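Local coordinates for protein mandelate racemase / muconate lactonizing enzyme (Burkholderia pseudomallei, PDB 2POD) that is of unproven function but belongs to the mandelate racemase branch of the enolase superfamily and may act as a metal-dependent lyase, at residues I56-D59 with R65-K68; S42-I47 with A395-S400; L294-C299 with T331-L336. One frame throughout, in Å; residues are numbered along the deposited sequence.

Contact 1 (I56-D59 with R65-K68); sequences IGED and RHAK
The carboxylate of E58 reaches R65 and H66 because its side chain leaves the backbone with CG beside the backbone N and then bends sharply at chi2 (-91°). From the other segment, the R65 chain runs straight as far as CD and turns at its third torsion, which brings NH2 back to meet it. OE1 is the oxygen that does the work. It accepts from R65 NH2 at 2.8 Å, a salt bridge in which OE1 lies in the guanidinium plane while NH2 approaches on the syn side of the carboxylate, somewhat out of its plane. The pairing is one-armed: E58 OE2 stays 3.4 Å from R65 NH2. The same OE1 also sits at the rim of the imidazole, 3.2 Å from H66 CE1, with carboxylate and ring almost perpendicular (84°), and E58 CB packs 3.6 Å from H66 CE1.

These residues lie in the N-terminal capping domain, where the loop leaving helix 40-55 turns back against the first turn of helix 63-69. Besides the backbone bonds of G57 and E58 to I5, a side chain holds the loop. H66 NE2 donates to D59 O at 2.6 Å, a fairly straight bond (155°) with the oxygen in the ring plane but the donor tilted out of the carbonyl plane. NE2 therefore carries a hydrogen, and the weak bond that R69 NH1 makes with ND1 would be consistent with an accepting nitrogen there. R69 also forms a long, weak ion pair with E58 OE2. The D59 carboxylate turns elsewhere, OD1 accepting from L61 N.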
loop_
_atom_site.group_PDB
_atom_site.type_symbol
_atom_site.label_atom_id
_atom_site.label_comp_id
_atom_site.label_asym_id
_atom_site.label_seq_id
_atom_site.Cartn_x
_atom_site.Cartn_y
_atom_site.Cartn_z
ATOM N N ILE B 56 -2.286 -45.536 13.419
ATOM C CA ILE B 56 -2.313 -46.989 13.579
ATOM C C ILE B 56 -3.414 -47.628 12.732
ATOM O O ILE B 56 -4.588 -47.264 12.837
ATOM C CB ILE B 56 -2.366 -47.399 15.088
ATOM C CG1 ILE B 56 -0.940 -47.420 15.656
ATOM C CG2 ILE B 56 -3.023 -48.778 15.292
ATOM C CD1 ILE B 56 -0.825 -47.048 17.118
ATOM N N GLY B 57 -3.009 -48.556 11.867
ATOM C CA GLY B 57 -3.922 -49.185 10.917
ATOM C C GLY B 57 -3.863 -48.614 9.508
ATOM O O GLY B 57 -4.438 -49.192 8.581
ATOM N N GLU B 58 -3.166 -47.487 9.343
ATOM C CA GLU B 58 -3.139 -46.752 8.072
ATOM C C GLU B 58 -1.958 -47.162 7.195
ATOM O O GLU B 58 -0.955 -47.667 7.692
ATOM C CB GLU B 58 -3.092 -45.243 8.324
ATOM C CG GLU B 58 -4.319 -44.676 9.034
ATOM C CD GLU B 58 -5.399 -44.211 8.069
ATOM O OE1 GLU B 58 -5.097 -44.017 6.868
ATOM O OE2 GLU B 58 -6.554 -44.033 8.512
ATOM N N ASP B 59 -2.095 -46.942 5.890
ATOM C CA ASP B 59 -0.976 -46.945 4.937
ATOM C C ASP B 59 0.024 -45.825 5.243
ATOM O O ASP B 59 -0.330 -44.657 5.161
ATOM C CB ASP B 59 -1.543 -46.750 3.520
ATOM C CG ASP B 59 -0.618 -47.260 2.423
ATOM O OD1 ASP B 59 0.631 -47.232 2.577
ATOM O OD2 ASP B 59 -1.168 -47.688 1.388
ATOM N N ARG B 65 -1.250 -37.178 2.920
ATOM C CA ARG B 65 -2.574 -37.346 3.529
ATOM C C ARG B 65 -2.500 -37.286 5.052
ATOM O O ARG B 65 -3.338 -36.646 5.690
ATOM C CB ARG B 65 -3.240 -38.647 3.074
ATOM C CG ARG B 65 -4.668 -38.834 3.577
ATOM C CD ARG B 65 -5.291 -40.112 3.033
ATOM N NE ARG B 65 -5.555 -41.090 4.088
ATOM C CZ ARG B 65 -6.703 -41.190 4.754
ATOM N NH1 ARG B 65 -7.714 -40.375 4.487
ATOM N NH2 ARG B 65 -6.841 -42.106 5.697
ATOM N N HIS B 66 -1.485 -37.932 5.622
ATOM C CA HIS B 66 -1.363 -38.026 7.080
ATOM C C HIS B 66 -0.929 -36.731 7.727
ATOM O O HIS B 66 -1.472 -36.365 8.764
ATOM C CB HIS B 66 -0.455 -39.183 7.507
ATOM C CG HIS B 66 -0.983 -40.521 7.114
ATOM N ND1 HIS B 66 -2.323 -40.836 7.196
ATOM C CD2 HIS B 66 -0.367 -41.616 6.612
ATOM C CE1 HIS B 66 -2.508 -42.067 6.757
ATOM N NE2 HIS B 66 -1.337 -42.562 6.398
ATOM N N ALA B 67 0.030 -36.044 7.100
ATOM C CA ALA B 67 0.442 -34.691 7.493
ATOM C C ALA B 67 -0.734 -33.728 7.612
ATOM O O ALA B 67 -0.817 -32.971 8.572
ATOM C CB ALA B 67 1.485 -34.137 6.521
ATOM N N LYS B 68 -1.648 -33.786 6.648
ATOM C CA LYS B 68 -2.883 -33.017 6.698
ATOM C C LYS B 68 -3.846 -33.503 7.789
ATOM O O LYS B 68 -4.440 -32.692 8.498
ATOM C CB LYS B 68 -3.546 -32.987 5.311
ATOM C CG LYS B 68 -4.921 -32.311 5.250
ATOM C CD LYS B 68 -4.853 -30.811 5.489
ATOM C CE LYS B 68 -6.237 -30.165 5.418
ATOM N NZ LYS B 68 -6.773 -30.104 4.027
#

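Contact 2 (S42-I47 with A395-S400); sequences SAEAYI and AVRNTS
In the capping domain, E44 of helix 40-55 and R397 of strand 394-400 face each other between the helix and an outer strand of a four-stranded antiparallel sheet. The helix and strand segments run nearly parallel (19°), their axes 10.1 Å apart at closest approach. E44 stretches out fully beyond CG toward the strand, and its OE1 comes within 3.9 Å of R397 CB. Between E44 and A395 stands a water that donates to E44 OE1 at 2.6 Å and, more weakly, to A395 O at 2.7 Å.

The strand comes from the C-terminal end of the chain, which returns after the barrel to complete the capping domain, as is usual in the enolase superfamily; here it pairs with strand 5-13. That neighbouring strand supplies the firmer partners of the carboxylate: T10 OG1 bonds to OE1, and R12 forms a salt bridge with OE2. R397 remains a looser neighbour, its NE 4.2 Å from E44 OE2, with the two charged planes steeply inclined (70°). Bent at its second and third torsions, the R397 chain folds over the helix surface and lays NH1 3.8 Å from A45 CA.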
loop_
_atom_site.group_PDB
_atom_site.type_symbol
_atom_site.label_atom_id
_atom_site.label_comp_id
_atom_site.label_asym_id
_atom_site.label_seq_id
_atom_site.Cartn_x
_atom_site.Cartn_y
_atom_site.Cartn_z
ATOM N N SER B 42 6.414 -33.681 26.291
ATOM C CA SER B 42 5.165 -33.113 25.797
ATOM C C SER B 42 4.855 -33.573 24.377
ATOM O O SER B 42 3.700 -33.877 24.057
ATOM C CB SER B 42 5.142 -31.587 25.927
ATOM O OG SER B 42 6.163 -30.971 25.164
ATOM N N ALA B 43 5.892 -33.645 23.542
ATOM C CA ALA B 43 5.779 -34.252 22.216
ATOM C C ALA B 43 5.422 -35.741 22.266
ATOM O O ALA B 43 4.554 -36.193 21.509
ATOM C CB ALA B 43 7.048 -34.013 21.402
ATOM N N GLU B 44 6.065 -36.489 23.167
ATOM C CA GLU B 44 5.740 -37.904 23.388
ATOM C C GLU B 44 4.293 -38.089 23.847
ATOM O O GLU B 44 3.569 -38.937 23.320
ATOM C CB GLU B 44 6.713 -38.548 24.393
ATOM C CG GLU B 44 6.284 -39.926 24.898
ATOM C CD GLU B 44 7.254 -40.532 25.893
ATOM O OE1 GLU B 44 8.040 -41.423 25.491
ATOM O OE2 GLU B 44 7.222 -40.126 27.075
ATOM N N ALA B 45 3.874 -37.279 24.813
ATOM C CA ALA B 45 2.528 -37.377 25.357
ATOM C C ALA B 45 1.467 -37.089 24.302
ATOM O O ALA B 45 0.430 -37.750 24.279
ATOM C CB ALA B 45 2.362 -36.465 26.555
ATOM N N TYR B 46 1.749 -36.121 23.424
ATOM C CA TYR B 46 0.896 -35.814 22.273
ATOM C C TYR B 46 0.773 -36.994 21.298
ATOM O O TYR B 46 -0.331 -37.311 20.843
ATOM C CB TYR B 46 1.402 -34.567 21.523
ATOM C CG TYR B 46 0.877 -34.483 20.103
ATOM C CD1 TYR B 46 1.687 -34.829 19.014
ATOM C CD2 TYR B 46 -0.447 -34.109 19.852
ATOM C CE1 TYR B 46 1.195 -34.785 17.724
ATOM C CE2 TYR B 46 -0.941 -34.060 18.562
ATOM C CZ TYR B 46 -0.118 -34.393 17.505
ATOM O OH TYR B 46 -0.617 -34.348 16.229
ATOM N N ILE B 47 1.905 -37.610 20.957
ATOM C CA ILE B 47 1.917 -38.755 20.041
ATOM C C ILE B 47 0.993 -39.879 20.515
ATOM O O ILE B 47 0.148 -40.342 19.753
ATOM C CB ILE B 47 3.337 -39.267 19.767
ATOM C CG1 ILE B 47 4.077 -38.283 18.854
ATOM C CG2 ILE B 47 3.313 -40.682 19.135
ATOM C CD1 ILE B 47 5.571 -38.574 18.708
ATOM N N ALA B 395 13.647 -44.377 28.491
ATOM C CA ALA B 395 12.242 -44.520 28.842
ATOM C C ALA B 395 11.414 -44.749 27.578
ATOM O O ALA B 395 11.311 -43.867 26.719
ATOM C CB ALA B 395 11.756 -43.297 29.605
ATOM N N VAL B 396 10.844 -45.942 27.460
ATOM C CA VAL B 396 10.047 -46.296 26.293
ATOM C C VAL B 396 8.553 -46.183 26.564
ATOM O O VAL B 396 8.101 -46.333 27.698
ATOM C CB VAL B 396 10.386 -47.707 25.732
ATOM C CG1 VAL B 396 11.806 -47.744 25.203
ATOM C CG2 VAL B 396 10.160 -48.800 26.783
ATOM N N ARG B 397 7.798 -45.899 25.510
ATOM C CA ARG B 397 6.346 -45.965 25.550
ATOM C C ARG B 397 5.855 -46.481 24.199
ATOM O O ARG B 397 6.493 -46.255 23.170
ATOM C CB ARG B 397 5.756 -44.588 25.888
ATOM C CG ARG B 397 4.277 -44.599 26.285
ATOM C CD ARG B 397 4.046 -43.984 27.661
ATOM N NE ARG B 397 3.828 -42.539 27.609
ATOM C CZ ARG B 397 2.649 -41.952 27.404
ATOM N NH1 ARG B 397 2.571 -40.629 27.384
ATOM N NH2 ARG B 397 1.550 -42.673 27.214
ATOM N N ASN B 398 4.733 -47.192 24.221
ATOM C CA ASN B 398 4.277 -47.993 23.093
ATOM C C ASN B 398 2.776 -47.809 22.896
ATOM O O ASN B 398 2.021 -47.696 23.860
ATOM C CB ASN B 398 4.596 -49.474 23.347
ATOM C CG ASN B 398 4.402 -50.345 22.114
ATOM O OD1 ASN B 398 3.275 -50.685 21.744
ATOM N ND2 ASN B 398 5.506 -50.725 21.483
ATOM N N THR B 399 2.355 -47.784 21.639
ATOM C CA THR B 399 0.942 -47.828 21.290
ATOM C C THR B 399 0.765 -48.695 20.043
ATOM O O THR B 399 1.609 -48.667 19.146
ATOM C CB THR B 399 0.387 -46.402 21.063
ATOM O OG1 THR B 399 -0.939 -46.462 20.517
ATOM C CG2 THR B 399 1.299 -45.617 20.130
ATOM N N SER B 400 -0.314 -49.476 20.002
ATOM C CA SER B 400 -0.495 -50.498 18.961
ATOM C C SER B 400 -1.957 -50.815 18.616
ATOM O O SER B 400 -2.880 -50.160 19.115
ATOM C CB SER B 400 0.282 -51.782 19.299
ATOM O OG SER B 400 0.168 -52.124 20.671
HETATM O O HOH W 1 9.064 -42.637 27.584
#

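Contact 3 (L294-C299 with T331-L336); sequences LDISWC and TASTHL
I296 reaches helix 327-339 through both branches that leave its CB. One is the methyl CG2, set beside the backbone N, which touches L336 CD2 at 4.1 Å, the two side chains running antiparallel alongside each other. The other runs through CG1 to CD1, which settles among the side chains of the preceding turn: it lies 4.1 Å from A332 CB and 3.3 Å from S333 OG. The first torsion that spreads these branches, 95°, departs from a regular staggered position.

The contact joins the loop after barrel strand 289-294 to the helix that follows the next strand, 319-321. Next to I296, D295 and S297 form an Asx turn: D295 OD1 accepts from S297 N at 2.8 Å and from S297 OG at 2.6 Å. Gripped twice, the carboxylate presents OD2 to H322 ND1, a pairing that resembles the His-Asp dyad of mandelate racemase. OD2 also stands 3.7 Å over a face of the W298 ring, nearer its edge than its centre.

A water completes the interface. It accepts from I296 N at 2.8 Å and donates to S333 OG at 2.8 Å, while S333 OG is also bonded to V329 O in the previous turn of its own helix. The two segments thus meet by methyl packing plus a relayed bond rather than a direct one. The water takes up the N-H of buried I296 and passes a hydrogen to S333 OG, which is consistent with the serine giving its own hydrogen to V329 O.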
loop_
_atom_site.group_PDB
_atom_site.type_symbol
_atom_site.label_atom_id
_atom_site.label_comp_id
_atom_site.label_asym_id
_atom_site.label_seq_id
_atom_site.Cartn_x
_atom_site.Cartn_y
_atom_site.Cartn_z
ATOM N N LEU B 294 15.010 -23.255 8.616
ATOM C CA LEU B 294 14.053 -24.340 8.573
ATOM C C LEU B 294 14.612 -25.423 9.473
ATOM O O LEU B 294 15.742 -25.844 9.286
ATOM C CB LEU B 294 13.987 -24.874 7.132
ATOM C CG LEU B 294 12.756 -25.598 6.596
ATOM C CD1 LEU B 294 11.512 -24.995 7.183
ATOM C CD2 LEU B 294 12.724 -25.472 5.094
ATOM N N ASP B 295 13.835 -25.874 10.448
ATOM C CA ASP B 295 14.159 -27.110 11.147
ATOM C C ASP B 295 13.097 -28.154 10.845
ATOM O O ASP B 295 11.946 -27.962 11.211
ATOM C CB ASP B 295 14.253 -26.862 12.658
ATOM C CG ASP B 295 14.780 -28.066 13.424
ATOM O OD1 ASP B 295 14.104 -29.116 13.438
ATOM O OD2 ASP B 295 15.868 -27.959 14.030
ATOM N N ILE B 296 13.486 -29.271 10.230
ATOM C CA ILE B 296 12.512 -30.305 9.844
ATOM C C ILE B 296 11.785 -31.013 10.994
ATOM O O ILE B 296 10.700 -31.552 10.801
ATOM C CB ILE B 296 13.022 -31.304 8.741
ATOM C CG1 ILE B 296 13.612 -32.591 9.326
ATOM C CG2 ILE B 296 13.882 -30.612 7.675
ATOM C CD1 ILE B 296 15.024 -32.495 9.800
ATOM N N SER B 297 12.358 -30.978 12.193
ATOM C CA SER B 297 11.678 -31.514 13.363
ATOM C C SER B 297 10.769 -30.516 14.086
ATOM O O SER B 297 10.042 -30.900 15.004
ATOM C CB SER B 297 12.682 -32.096 14.343
ATOM O OG SER B 297 13.421 -31.065 14.976
ATOM N N TRP B 298 10.817 -29.246 13.685
ATOM C CA TRP B 298 9.996 -28.211 14.319
ATOM C C TRP B 298 8.966 -27.610 13.374
ATOM O O TRP B 298 8.055 -26.927 13.831
ATOM C CB TRP B 298 10.852 -27.081 14.934
ATOM C CG TRP B 298 11.851 -27.522 15.973
ATOM C CD1 TRP B 298 11.818 -28.669 16.718
ATOM C CD2 TRP B 298 13.031 -26.818 16.380
ATOM N NE1 TRP B 298 12.907 -28.725 17.554
ATOM C CE2 TRP B 298 13.667 -27.601 17.369
ATOM C CE3 TRP B 298 13.617 -25.601 16.005
ATOM C CZ2 TRP B 298 14.857 -27.212 17.986
ATOM C CZ3 TRP B 298 14.807 -25.213 16.619
ATOM C CH2 TRP B 298 15.412 -26.017 17.599
ATOM N N CYS B 299 9.116 -27.860 12.067
ATOM C CA CYS B 299 8.383 -27.105 11.046
ATOM C C CYS B 299 7.228 -27.851 10.379
ATOM O O CYS B 299 6.490 -27.264 9.598
ATOM C CB CYS B 299 9.332 -26.564 9.980
ATOM S SG CYS B 299 9.871 -27.794 8.760
ATOM N N THR B 331 20.652 -35.982 9.500
ATOM C CA THR B 331 20.706 -36.887 8.364
ATOM C C THR B 331 19.593 -36.556 7.384
ATOM O O THR B 331 19.837 -36.441 6.181
ATOM C CB THR B 331 20.578 -38.340 8.843
ATOM O OG1 THR B 331 21.557 -38.574 9.857
ATOM C CG2 THR B 331 20.777 -39.317 7.713
ATOM N N ALA B 332 18.382 -36.401 7.922
ATOM C CA ALA B 332 17.195 -36.011 7.162
ATOM C C ALA B 332 17.314 -34.627 6.519
ATOM O O ALA B 332 16.857 -34.425 5.393
ATOM C CB ALA B 332 15.952 -36.089 8.050
ATOM N N SER B 333 17.941 -33.687 7.225
ATOM C CA SER B 333 18.196 -32.352 6.690
ATOM C C SER B 333 19.172 -32.411 5.533
ATOM O O SER B 333 19.044 -31.641 4.575
ATOM C CB SER B 333 18.758 -31.410 7.760
ATOM O OG SER B 333 17.988 -31.435 8.941
ATOM N N THR B 334 20.151 -33.306 5.636
ATOM C CA THR B 334 21.186 -33.453 4.609
ATOM C C THR B 334 20.590 -34.040 3.331
ATOM O O THR B 334 20.915 -33.592 2.234
ATOM C CB THR B 334 22.388 -34.285 5.116
ATOM O OG1 THR B 334 22.972 -33.634 6.254
ATOM C CG2 THR B 334 23.451 -34.428 4.042
ATOM N N HIS B 335 19.688 -35.006 3.492
ATOM C CA HIS B 335 18.785 -35.425 2.427
ATOM C C HIS B 335 18.063 -34.248 1.749
ATOM O O HIS B 335 18.080 -34.147 0.521
ATOM C CB HIS B 335 17.783 -36.463 2.939
ATOM C CG HIS B 335 18.343 -37.851 3.047
ATOM N ND1 HIS B 335 18.446 -38.701 1.966
ATOM C CD2 HIS B 335 18.808 -38.545 4.114
ATOM C CE1 HIS B 335 18.957 -39.854 2.359
ATOM N NE2 HIS B 335 19.195 -39.782 3.656
ATOM N N LEU B 336 17.466 -33.355 2.544
ATOM C CA LEU B 336 16.803 -32.150 2.011
ATOM C C LEU B 336 17.785 -31.211 1.308
ATOM O O LEU B 336 17.503 -30.695 0.225
ATOM C CB LEU B 336 16.012 -31.404 3.112
ATOM C CG LEU B 336 15.437 -30.011 2.786
ATOM C CD1 LEU B 336 14.269 -30.113 1.812
ATOM C CD2 LEU B 336 15.029 -29.229 4.039
HETATM O O HOH W 2 16.220 -29.321 9.622
#

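How the contacts relate
Contact 1 and contact 2 adjoin: their centres are about 17 Å apart, and I56 CD1 packs 3.5 Å from T399 OG1, so the loop after helix 40-55 abuts the C-terminal strand. Both belong to the capping domain. Contact 3 lies in the barrel, its centre about 20 Å from that of contact 1 and about 21 Å from that of contact 2, with nearest atoms about 9 and 8 Å away. Along the chain, contact 2 encloses both of the others. Contact 3 is the one that borders the metal site formed by E220, E246 and E272: W298 packs on E272, and the S333 side chain is about 12 Å from a bound sodium ion.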